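Local coordinates for bacillaene synthase decarboxylase PksI (Bacillus subtilis, PDB 4Q1K), which catalyses decarboxylation of a carrier-tethered 3-methylglutaconyl group to a 3-methylcrotonyl group during synthesis of the antibiotic polyketide bacillaene, at residues Met247-Glu250 against Ala251-His255; Leu91-Gln95 against Gly96-Phe100; Phe48-Glu51 against Leu52-Leu56; His255-Val258 against Lys259-Lys263. The protein carries 1 engineered substitution. One frame throughout, in Å; residues are numbered along the deposited sequence.

Along the chain, contact 3 comes first. It closes the opening turn of helix 50-65, within the beta-alpha-beta unit of strands 34-39 and 71-75. Contact 2 follows and ends helix 87-94, leading into a loop. Contact 1 lies at the C-terminal end of helix 220-252 and holds the active-site His249. Contact 4 starts helix 256-265 and shares His255 with contact 1. All four are local and in series; none encloses or crosses another. Contacts 1, 2 and 4 still meet in space, because Gln94 bonds to His254 and His255 and packs on Val258. Contacts 1 and 4 also touch the second subunit. Contact 3 stands apart, its centre about 17 Å from that of contact 2.

Contact 1 of 4, residues Met247-Glu250 against Ala251-His255; sequences MMHE and ATFHH. Engineered in segment 251-255: Ala251 (natural residue Lys).
His249 and Phe253 lie side by side at the end of helix 220-252 and form a T-shaped aromatic pair. Phe253 can be followed outward from the backbone. Its CB rests 3.2 Å from His249 O. Its CD1 lies over the centre of the His249 ring, 3.6 Å above the plane. CE1 follows over the same face of that ring. The two planes stand at 89°, with the Phe253 edge toward the His249 face. The backbone supports the pair: Phe253 N donates to His249 O at 2.8 Å. Outside the contact, Phe100 also meets the His249 ring, and Phe155 stacks on Phe253.

Thr252 turns OG1 back to Met248 O, at 2.9 Å. A chi1 of 65° sets OG1 between the backbone N and the carbonyl carbon. The hydroxyl reaches that oxygen from above the carbonyl plane. OG1 also bonds to Thr156 N. Ala251, an engineered residue, continues the helix with its N 3.1 Å from Met247 O. A water joins Glu250 O to His254 N, donating to the oxygen and accepting from the N-H. This is the last turn of a helix that carries the active-site histidine of a crotonase-family enzyme.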
loop_
_atom_site.group_PDB
_atom_site.type_symbol
_atom_site.label_atom_id
_atom_site.label_comp_id
_atom_site.label_asym_id
_atom_site.label_seq_id
_atom_site.Cartn_x
_atom_site.Cartn_y
_atom_site.Cartn_z
ATOM N N MET B 247 14.217 -0.291 22.381
ATOM C CA MET B 247 15.499 0.386 22.240
ATOM C C MET B 247 15.313 1.890 22.048
ATOM O O MET B 247 16.013 2.691 22.667
ATOM C CB MET B 247 16.290 -0.201 21.070
ATOM C CG MET B 247 16.997 -1.507 21.391
ATOM S SD MET B 247 18.124 -2.029 20.085
ATOM C CE MET B 247 17.136 -1.692 18.629
ATOM N N MET B 248 14.370 2.270 21.189
ATOM C CA MET B 248 14.108 3.690 20.927
ATOM C C MET B 248 13.557 4.380 22.181
ATOM O O MET B 248 13.877 5.559 22.439
ATOM C CB MET B 248 13.184 3.869 19.683
ATOM C CG MET B 248 13.870 3.444 18.387
ATOM S SD MET B 248 12.859 4.019 16.968
ATOM C CE MET B 248 11.470 2.874 17.137
ATOM N N HIS B 249 12.783 3.657 22.978
ATOM C CA HIS B 249 12.227 4.215 24.208
ATOM C C HIS B 249 13.421 4.457 25.147
ATOM O O HIS B 249 13.457 5.454 25.893
ATOM C CB HIS B 249 11.269 3.237 24.867
ATOM C CG HIS B 249 9.835 3.372 24.408
ATOM N ND1 HIS B 249 9.442 4.229 23.399
ATOM C CD2 HIS B 249 8.707 2.815 24.879
ATOM C CE1 HIS B 249 8.131 4.142 23.220
ATOM N NE2 HIS B 249 7.656 3.308 24.121
ATOM N N GLU B 250 14.355 3.507 25.131
ATOM C CA GLU B 250 15.609 3.704 25.987
ATOM C C GLU B 250 16.311 4.992 25.633
ATOM O O GLU B 250 16.782 5.768 26.493
ATOM C CB GLU B 250 16.544 2.488 25.771
ATOM C CG GLU B 250 17.980 2.718 26.163
ATOM C CD GLU B 250 18.202 2.146 27.527
ATOM O OE1 GLU B 250 18.901 1.110 27.620
ATOM O OE2 GLU B 250 17.617 2.694 28.488
ATOM N N ALA B 251 16.340 5.305 24.360
ATOM C CA ALA B 251 17.048 6.469 23.934
ATOM C C ALA B 251 16.222 7.789 24.013
ATOM O O ALA B 251 16.787 8.862 23.906
ATOM C CB ALA B 251 17.511 6.227 22.516
ATOM N N THR B 252 14.881 7.720 24.111
ATOM C CA THR B 252 14.058 8.942 24.034
ATOM C C THR B 252 13.134 9.198 25.253
ATOM O O THR B 252 12.716 10.354 25.469
ATOM C CB THR B 252 13.214 9.000 22.665
ATOM O OG1 THR B 252 12.250 7.933 22.622
ATOM C CG2 THR B 252 14.148 8.812 21.493
ATOM N N PHE B 253 12.693 8.164 25.933
ATOM C CA PHE B 253 11.623 8.318 26.905
ATOM C C PHE B 253 12.076 8.971 28.213
ATOM O O PHE B 253 11.307 9.512 28.933
ATOM C CB PHE B 253 10.956 6.967 27.217
ATOM C CG PHE B 253 9.455 7.004 27.305
ATOM C CD1 PHE B 253 8.702 6.130 26.569
ATOM C CD2 PHE B 253 8.803 7.874 28.124
ATOM C CE1 PHE B 253 7.343 6.132 26.638
ATOM C CE2 PHE B 253 7.441 7.879 28.197
ATOM C CZ PHE B 253 6.703 6.995 27.466
ATOM N N HIS B 254 13.335 8.875 28.525
ATOM C CA HIS B 254 13.696 9.192 29.890
ATOM C C HIS B 254 14.233 10.580 30.060
ATOM O O HIS B 254 14.903 10.905 31.008
ATOM C CB HIS B 254 14.597 8.113 30.436
ATOM C CG HIS B 254 14.030 6.727 30.279
ATOM N ND1 HIS B 254 12.906 6.346 30.851
ATOM C CD2 HIS B 254 14.475 5.660 29.572
ATOM C CE1 HIS B 254 12.649 5.098 30.528
ATOM N NE2 HIS B 254 13.612 4.676 29.751
ATOM N N HIS B 255 13.895 11.434 29.138
ATOM C CA HIS B 255 14.462 12.738 29.187
ATOM C C HIS B 255 13.566 13.617 29.966
ATOM O O HIS B 255 12.378 13.474 29.910
ATOM C CB HIS B 255 14.639 13.304 27.821
ATOM C CG HIS B 255 15.701 12.649 27.035
ATOM N ND1 HIS B 255 16.966 12.838 27.277
ATOM C CD2 HIS B 255 15.633 11.819 25.954
ATOM C CE1 HIS B 255 17.689 12.161 26.402
ATOM N NE2 HIS B 255 16.870 11.537 25.591
HETATM O O HOH W 1 15.895 8.459 27.089
#

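Contact 2 of 4, residues Leu91-Gln95 against Gly96-Phe100; sequences LRIQQ and GLTKF
Ile93 and Thr98 pack together where the chain turns back after helix 87-94 in a Schellman motif. Gly96 has positive phi (77°), and the motif closes with two backbone bonds. Leu97 N donates to Arg92 O at 2.9 Å. Gly96 N donates to Ile93 O at 3.0 Å, from well above the carbonyl plane.

The tight part lies around Ile93 and Thr98. Their side chains cross at about a right angle. Ile93 CG1 sits 3.4 Å from Thr98 OG1, and Ile93 CA makes a CH...O contact with Thr98 O at 3.4 Å. Ile93 CD1 extends further, to the backbone and CB of Phe100. Ile93 also touches Phe253, and the Phe100 ring goes on to meet active-site His249.

The Gln95 and Leu97 side is exposed to solvent, though Leu97 CD1 still touches Gln95 OE1 at 3.4 Å. These two side chains point the same way. Arg92, bent at chi2 and chi3, crosses Leu97 at about a right angle, and its CD packs on Leu97 CD1.

A water links the helix end to the returning chain. It donates to Thr98 O at 2.7 Å and, weakly, to Ile93 O at 3.5 Å.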
loop_
_atom_site.group_PDB
_atom_site.type_symbol
_atom_site.label_atom_id
_atom_site.label_comp_id
_atom_site.label_asym_id
_atom_site.label_seq_id
_atom_site.Cartn_x
_atom_site.Cartn_y
_atom_site.Cartn_z
ATOM N N LEU B 91 3.886 8.465 32.662
ATOM C CA LEU B 91 4.899 9.088 33.531
ATOM C C LEU B 91 5.749 7.979 34.185
ATOM O O LEU B 91 6.920 8.186 34.487
ATOM C CB LEU B 91 4.214 9.914 34.682
ATOM C CG LEU B 91 3.683 11.245 34.152
ATOM C CD1 LEU B 91 2.733 11.990 35.072
ATOM C CD2 LEU B 91 4.899 12.102 33.747
ATOM N N ARG B 92 5.109 6.832 34.398
ATOM C CA ARG B 92 5.750 5.670 34.987
ATOM C C ARG B 92 6.831 5.153 34.056
ATOM O O ARG B 92 7.934 4.830 34.499
ATOM C CB ARG B 92 4.722 4.572 35.264
ATOM C CG ARG B 92 3.672 4.950 36.296
ATOM C CD ARG B 92 4.114 4.565 37.699
ATOM N NE ARG B 92 3.994 3.129 37.936
ATOM C CZ ARG B 92 2.848 2.458 37.887
ATOM N NH1 ARG B 92 1.717 3.091 37.610
ATOM N NH2 ARG B 92 2.833 1.151 38.116
ATOM N N ILE B 93 6.526 5.075 32.763
ATOM C CA ILE B 93 7.553 4.644 31.816
ATOM C C ILE B 93 8.661 5.732 31.734
ATOM O O ILE B 93 9.852 5.411 31.608
ATOM C CB ILE B 93 6.969 4.428 30.368
ATOM C CG1 ILE B 93 5.833 3.366 30.379
ATOM C CG2 ILE B 93 8.117 4.036 29.444
ATOM C CD1 ILE B 93 5.130 3.185 28.968
ATOM N N GLN B 94 8.285 7.018 31.800
ATOM C CA GLN B 94 9.308 8.083 31.679
ATOM C C GLN B 94 10.296 7.914 32.851
ATOM O O GLN B 94 11.521 8.004 32.656
ATOM C CB GLN B 94 8.651 9.466 31.648
ATOM C CG GLN B 94 9.572 10.652 31.361
ATOM C CD GLN B 94 10.426 11.116 32.521
ATOM O OE1 GLN B 94 10.113 10.825 33.687
ATOM N NE2 GLN B 94 11.563 11.762 32.204
ATOM N N GLN B 95 9.746 7.602 34.030
ATOM C CA GLN B 95 10.558 7.416 35.244
ATOM C C GLN B 95 11.428 6.141 35.212
ATOM O O GLN B 95 12.281 5.962 36.079
ATOM C CB GLN B 95 9.668 7.347 36.464
ATOM C CG GLN B 95 9.092 8.643 36.996
ATOM C CD GLN B 95 8.300 8.339 38.252
ATOM O OE1 GLN B 95 8.870 7.879 39.241
ATOM N NE2 GLN B 95 6.972 8.505 38.195
ATOM N N GLY B 96 11.238 5.268 34.222
ATOM C CA GLY B 96 11.878 4.001 34.148
ATOM C C GLY B 96 11.246 2.985 35.094
ATOM O O GLY B 96 11.810 1.920 35.331
ATOM N N LEU B 97 10.085 3.265 35.675
ATOM C CA LEU B 97 9.480 2.207 36.558
ATOM C C LEU B 97 8.845 1.004 35.771
ATOM O O LEU B 97 8.763 -0.147 36.248
ATOM C CB LEU B 97 8.425 2.861 37.470
ATOM C CG LEU B 97 8.917 3.927 38.422
ATOM C CD1 LEU B 97 7.729 4.707 38.926
ATOM C CD2 LEU B 97 9.557 3.149 39.595
ATOM N N THR B 98 8.411 1.254 34.544
ATOM C CA THR B 98 7.667 0.271 33.785
ATOM C C THR B 98 8.078 0.478 32.325
ATOM O O THR B 98 8.728 1.489 31.985
ATOM C CB THR B 98 6.134 0.554 33.896
ATOM O OG1 THR B 98 5.839 1.881 33.415
ATOM C CG2 THR B 98 5.637 0.477 35.351
ATOM N N LYS B 99 7.772 -0.515 31.498
ATOM C CA LYS B 99 7.993 -0.463 30.052
ATOM C C LYS B 99 6.654 -0.813 29.368
ATOM O O LYS B 99 5.769 -1.441 30.005
ATOM C CB LYS B 99 9.087 -1.425 29.611
ATOM C CG LYS B 99 10.277 -1.591 30.524
ATOM C CD LYS B 99 11.390 -2.341 29.805
ATOM C CE LYS B 99 10.933 -3.704 29.317
ATOM N NZ LYS B 99 10.667 -4.669 30.426
ATOM N N PHE B 100 6.481 -0.412 28.098
ATOM C CA PHE B 100 5.153 -0.606 27.445
ATOM C C PHE B 100 4.813 -2.071 27.266
ATOM O O PHE B 100 3.652 -2.434 27.175
ATOM C CB PHE B 100 5.090 0.190 26.091
ATOM C CG PHE B 100 5.740 -0.517 24.911
ATOM C CD1 PHE B 100 5.077 -1.536 24.257
ATOM C CD2 PHE B 100 6.972 -0.074 24.367
ATOM C CE1 PHE B 100 5.678 -2.157 23.129
ATOM C CE2 PHE B 100 7.535 -0.667 23.249
ATOM C CZ PHE B 100 6.906 -1.746 22.639
HETATM O O HOH W 2 11.119 2.272 30.888
#

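Contact 3 of 4, residues Phe48-Glu51 against Leu52-Leu56; sequences FSQE and LTDDL
Ser49 meets Leu52 and Thr53 at the start of helix 50-65, the one through its hydroxyl, the other through its carbonyl oxygen. Ser49 is the N-cap. Its OG swings over the helix start (chi1 69°) and accepts from Leu52 N at 3.0 Å, in a fairly straight bond of 162°. The same OG bonds to Asp41. Thr53 points its OG1 back along the helix, and Ser49 O takes two bonds from this one residue. Thr53 N donates at 2.9 Å and Thr53 OG1 at 2.8 Å, from opposite faces of the carbonyl plane.

Gln50 and Asp54 approach at a slant on the outer side. Gln50 bends at chi2, which brings NE2 round to Asp54 OD1 at 3.0 Å. The carboxylate oxygen is in the amide plane of Gln50, but NE2 approaches it from above the carboxylate plane. The two flat groups are 39° apart.

Phe48 packs on both leucines and also touches Leu105 and Met159. Leu52 CD2 is 4.3 Å from Phe48 CD1, and Leu56 CD1 is 4.3 Å from Phe48 CE1, both oblique to the ring. Both leucines also pack on Val25 of strand 25-31. The whole is a serine-capped helix N-terminus, the first turn of the helix in a beta-alpha-beta crossover of the crotonase fold.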
loop_
_atom_site.group_PDB
_atom_site.type_symbol
_atom_site.label_atom_id
_atom_site.label_comp_id
_atom_site.label_asym_id
_atom_site.label_seq_id
_atom_site.Cartn_x
_atom_site.Cartn_y
_atom_site.Cartn_z
ATOM N N PHE B 48 -6.011 3.219 29.183
ATOM C CA PHE B 48 -5.535 1.940 29.703
ATOM C C PHE B 48 -5.278 2.038 31.190
ATOM O O PHE B 48 -4.106 1.928 31.666
ATOM C CB PHE B 48 -4.254 1.512 28.940
ATOM C CG PHE B 48 -4.500 1.081 27.507
ATOM C CD1 PHE B 48 -5.617 0.339 27.145
ATOM C CD2 PHE B 48 -3.555 1.371 26.539
ATOM C CE1 PHE B 48 -5.754 -0.105 25.823
ATOM C CE2 PHE B 48 -3.700 0.966 25.184
ATOM C CZ PHE B 48 -4.810 0.264 24.826
ATOM N N SER B 49 -6.355 2.272 31.905
ATOM C CA SER B 49 -6.322 2.200 33.406
ATOM C C SER B 49 -5.942 0.740 33.805
ATOM O O SER B 49 -6.001 -0.210 32.996
ATOM C CB SER B 49 -7.705 2.573 33.901
ATOM O OG SER B 49 -8.592 1.513 33.538
ATOM N N GLN B 50 -5.534 0.514 35.058
ATOM C CA GLN B 50 -5.247 -0.874 35.494
ATOM C C GLN B 50 -6.498 -1.745 35.337
ATOM O O GLN B 50 -6.401 -2.911 34.908
ATOM C CB GLN B 50 -4.804 -0.909 37.013
ATOM C CG GLN B 50 -4.199 -2.266 37.376
ATOM C CD GLN B 50 -3.001 -2.579 36.478
ATOM O OE1 GLN B 50 -2.042 -1.810 36.431
ATOM N NE2 GLN B 50 -3.074 -3.656 35.703
ATOM N N GLU B 51 -7.685 -1.156 35.556
ATOM C CA GLU B 51 -8.934 -1.960 35.500
ATOM C C GLU B 51 -9.197 -2.388 34.023
ATOM O O GLU B 51 -9.549 -3.569 33.735
ATOM C CB GLU B 51 -10.111 -1.171 36.026
ATOM C CG GLU B 51 -10.073 -0.957 37.569
ATOM C CD GLU B 51 -9.166 0.225 37.994
ATOM O OE1 GLU B 51 -8.765 1.134 37.162
ATOM O OE2 GLU B 51 -8.788 0.246 39.205
ATOM N N LEU B 52 -9.048 -1.423 33.124
ATOM C CA LEU B 52 -9.310 -1.700 31.689
ATOM C C LEU B 52 -8.300 -2.688 31.213
ATOM O O LEU B 52 -8.622 -3.604 30.453
ATOM C CB LEU B 52 -9.328 -0.407 30.811
ATOM C CG LEU B 52 -9.715 -0.700 29.328
ATOM C CD1 LEU B 52 -11.134 -1.293 29.203
ATOM C CD2 LEU B 52 -9.658 0.611 28.518
ATOM N N THR B 53 -7.062 -2.512 31.622
ATOM C CA THR B 53 -5.988 -3.418 31.215
ATOM C C THR B 53 -6.305 -4.867 31.677
ATOM O O THR B 53 -6.300 -5.826 30.856
ATOM C CB THR B 53 -4.651 -2.934 31.846
ATOM O OG1 THR B 53 -4.327 -1.669 31.256
ATOM C CG2 THR B 53 -3.512 -3.962 31.596
ATOM N N ASP B 54 -6.590 -5.054 32.972
ATOM C CA ASP B 54 -6.934 -6.390 33.480
ATOM C C ASP B 54 -8.205 -6.967 32.801
ATOM O O ASP B 54 -8.235 -8.157 32.461
ATOM C CB ASP B 54 -7.248 -6.366 34.989
ATOM C CG ASP B 54 -6.062 -5.957 35.880
ATOM O OD1 ASP B 54 -4.902 -6.074 35.437
ATOM O OD2 ASP B 54 -6.344 -5.545 37.054
ATOM N N ASP B 55 -9.264 -6.160 32.667
ATOM C CA ASP B 55 -10.536 -6.642 32.107
ATOM C C ASP B 55 -10.389 -6.982 30.601
ATOM O O ASP B 55 -10.991 -7.960 30.152
ATOM C CB ASP B 55 -11.690 -5.644 32.307
ATOM C CG ASP B 55 -12.235 -5.639 33.724
ATOM O OD1 ASP B 55 -11.628 -6.330 34.607
ATOM O OD2 ASP B 55 -13.267 -4.934 33.929
ATOM N N LEU B 56 -9.583 -6.222 29.846
ATOM C CA LEU B 56 -9.342 -6.632 28.460
ATOM C C LEU B 56 -8.631 -7.968 28.329
ATOM O O LEU B 56 -8.952 -8.768 27.434
ATOM C CB LEU B 56 -8.570 -5.570 27.673
ATOM C CG LEU B 56 -9.442 -4.472 27.139
ATOM C CD1 LEU B 56 -8.501 -3.321 26.726
ATOM C CD2 LEU B 56 -10.311 -4.958 25.958
#

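Contact 4 of 4, residues His255-Val258 against Lys259-Lys263; sequences HEEV and KSRIK
Glu257 and Arg261, one turn apart, form the salt bridge of this helix start. The two side chains run side by side and point the same way. Arg261 NE and Arg261 NH2 both donate to Glu257 OE2, each at 3.1 Å. Both come from the same face of the carboxylate, which lies 51° from the guanidinium plane. The oxygen stays close to the guanidinium plane. Glu257 leaves the backbone with CG flanked by N and C (chi1 74°), and its extended chain then reaches Arg261. Arg261 NH2 also bonds to Glu217 O of the second subunit.

A looser charge pair lies elsewhere on the helix. Glu256 OE2 is 4.5 Å from Lys259 NZ, beyond a salt bridge. Glu256 OE2 lies 3.5 Å from Lys259 CD, against the aliphatic part of the lysine.

Backbone bonds hold the turn. Ser260 N donates to Glu256 O at 3.2 Å, Arg261 N to Glu257 O, and Ile262 N to Val258 O at 2.9 Å.

Apolar packing is found on the buried side. Val258 CG1 meets Ile262 CD1 at 3.9 Å, and both residues pack against helix 87-94.

The helix is thus amphipathic. Its apolar side faces the protein, while Glu257 probably offsets the charge of Arg261, whose NH2 is shared between this carboxylate and the second subunit.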
loop_
_atom_site.group_PDB
_atom_site.type_symbol
_atom_site.label_atom_id
_atom_site.label_comp_id
_atom_site.label_asym_id
_atom_site.label_seq_id
_atom_site.Cartn_x
_atom_site.Cartn_y
_atom_site.Cartn_z
ATOM N N HIS B 255 13.895 11.434 29.138
ATOM C CA HIS B 255 14.462 12.738 29.187
ATOM C C HIS B 255 13.566 13.617 29.966
ATOM O O HIS B 255 12.378 13.474 29.910
ATOM C CB HIS B 255 14.639 13.304 27.821
ATOM C CG HIS B 255 15.701 12.649 27.035
ATOM N ND1 HIS B 255 16.966 12.838 27.277
ATOM C CD2 HIS B 255 15.633 11.819 25.954
ATOM C CE1 HIS B 255 17.689 12.161 26.402
ATOM N NE2 HIS B 255 16.870 11.537 25.591
ATOM N N GLU B 256 14.123 14.540 30.732
ATOM C CA GLU B 256 13.264 15.395 31.538
ATOM C C GLU B 256 12.174 16.088 30.698
ATOM O O GLU B 256 11.058 16.350 31.178
ATOM C CB GLU B 256 14.114 16.457 32.295
ATOM C CG GLU B 256 13.215 17.386 33.118
ATOM C CD GLU B 256 12.643 16.714 34.382
ATOM O OE1 GLU B 256 13.237 15.754 34.896
ATOM O OE2 GLU B 256 11.590 17.151 34.883
ATOM N N GLU B 257 12.477 16.469 29.457
ATOM C CA GLU B 257 11.466 17.186 28.701
ATOM C C GLU B 257 10.271 16.297 28.333
ATOM O O GLU B 257 9.165 16.812 28.032
ATOM C CB GLU B 257 12.068 17.865 27.496
ATOM C CG GLU B 257 12.422 16.933 26.394
ATOM C CD GLU B 257 12.635 17.707 25.116
ATOM O OE1 GLU B 257 13.738 17.530 24.587
ATOM O OE2 GLU B 257 11.733 18.496 24.690
ATOM N N VAL B 258 10.449 14.984 28.421
ATOM C CA VAL B 258 9.299 14.057 28.144
ATOM C C VAL B 258 8.309 14.192 29.321
ATOM O O VAL B 258 7.090 14.324 29.128
ATOM C CB VAL B 258 9.770 12.592 27.976
ATOM C CG1 VAL B 258 8.570 11.640 27.989
ATOM C CG2 VAL B 258 10.513 12.462 26.632
ATOM N N LYS B 259 8.849 14.226 30.552
ATOM C CA LYS B 259 8.020 14.447 31.734
ATOM C C LYS B 259 7.248 15.750 31.585
ATOM O O LYS B 259 6.058 15.836 31.890
ATOM C CB LYS B 259 8.957 14.450 33.003
ATOM C CG LYS B 259 8.218 14.580 34.323
ATOM C CD LYS B 259 9.251 14.620 35.447
ATOM C CE LYS B 259 8.565 14.738 36.792
ATOM N NZ LYS B 259 9.511 14.535 37.954
ATOM N N SER B 260 7.935 16.813 31.176
ATOM C CA SER B 260 7.293 18.122 31.034
ATOM C C SER B 260 6.173 18.067 30.018
ATOM O O SER B 260 5.125 18.648 30.241
ATOM C CB SER B 260 8.283 19.167 30.498
ATOM O OG SER B 260 9.272 19.333 31.464
ATOM N N ARG B 261 6.436 17.435 28.877
ATOM C CA ARG B 261 5.346 17.341 27.840
ATOM C C ARG B 261 4.144 16.492 28.281
ATOM O O ARG B 261 3.013 16.819 27.973
ATOM C CB ARG B 261 5.881 16.816 26.502
ATOM C CG ARG B 261 6.915 17.760 25.886
ATOM C CD ARG B 261 7.711 16.966 24.870
ATOM N NE ARG B 261 8.748 17.767 24.208
ATOM C CZ ARG B 261 8.636 18.241 22.983
ATOM N NH1 ARG B 261 7.545 17.927 22.250
ATOM N NH2 ARG B 261 9.649 18.991 22.460
ATOM N N ILE B 262 4.400 15.373 28.954
ATOM C CA ILE B 262 3.281 14.558 29.440
ATOM C C ILE B 262 2.474 15.356 30.432
ATOM O O ILE B 262 1.254 15.304 30.437
ATOM C CB ILE B 262 3.747 13.242 30.109
ATOM C CG1 ILE B 262 4.492 12.362 29.093
ATOM C CG2 ILE B 262 2.608 12.491 30.779
ATOM C CD1 ILE B 262 5.169 11.151 29.735
ATOM N N LYS B 263 3.146 16.063 31.340
ATOM C CA LYS B 263 2.382 16.814 32.316
ATOM C C LYS B 263 1.727 17.976 31.715
ATOM O O LYS B 263 0.599 18.288 32.102
ATOM C CB LYS B 263 3.301 17.274 33.456
ATOM C CG LYS B 263 3.595 16.107 34.357
ATOM C CD LYS B 263 4.076 16.608 35.685
ATOM C CE LYS B 263 5.570 16.541 35.730
ATOM N NZ LYS B 263 6.021 16.803 37.136
#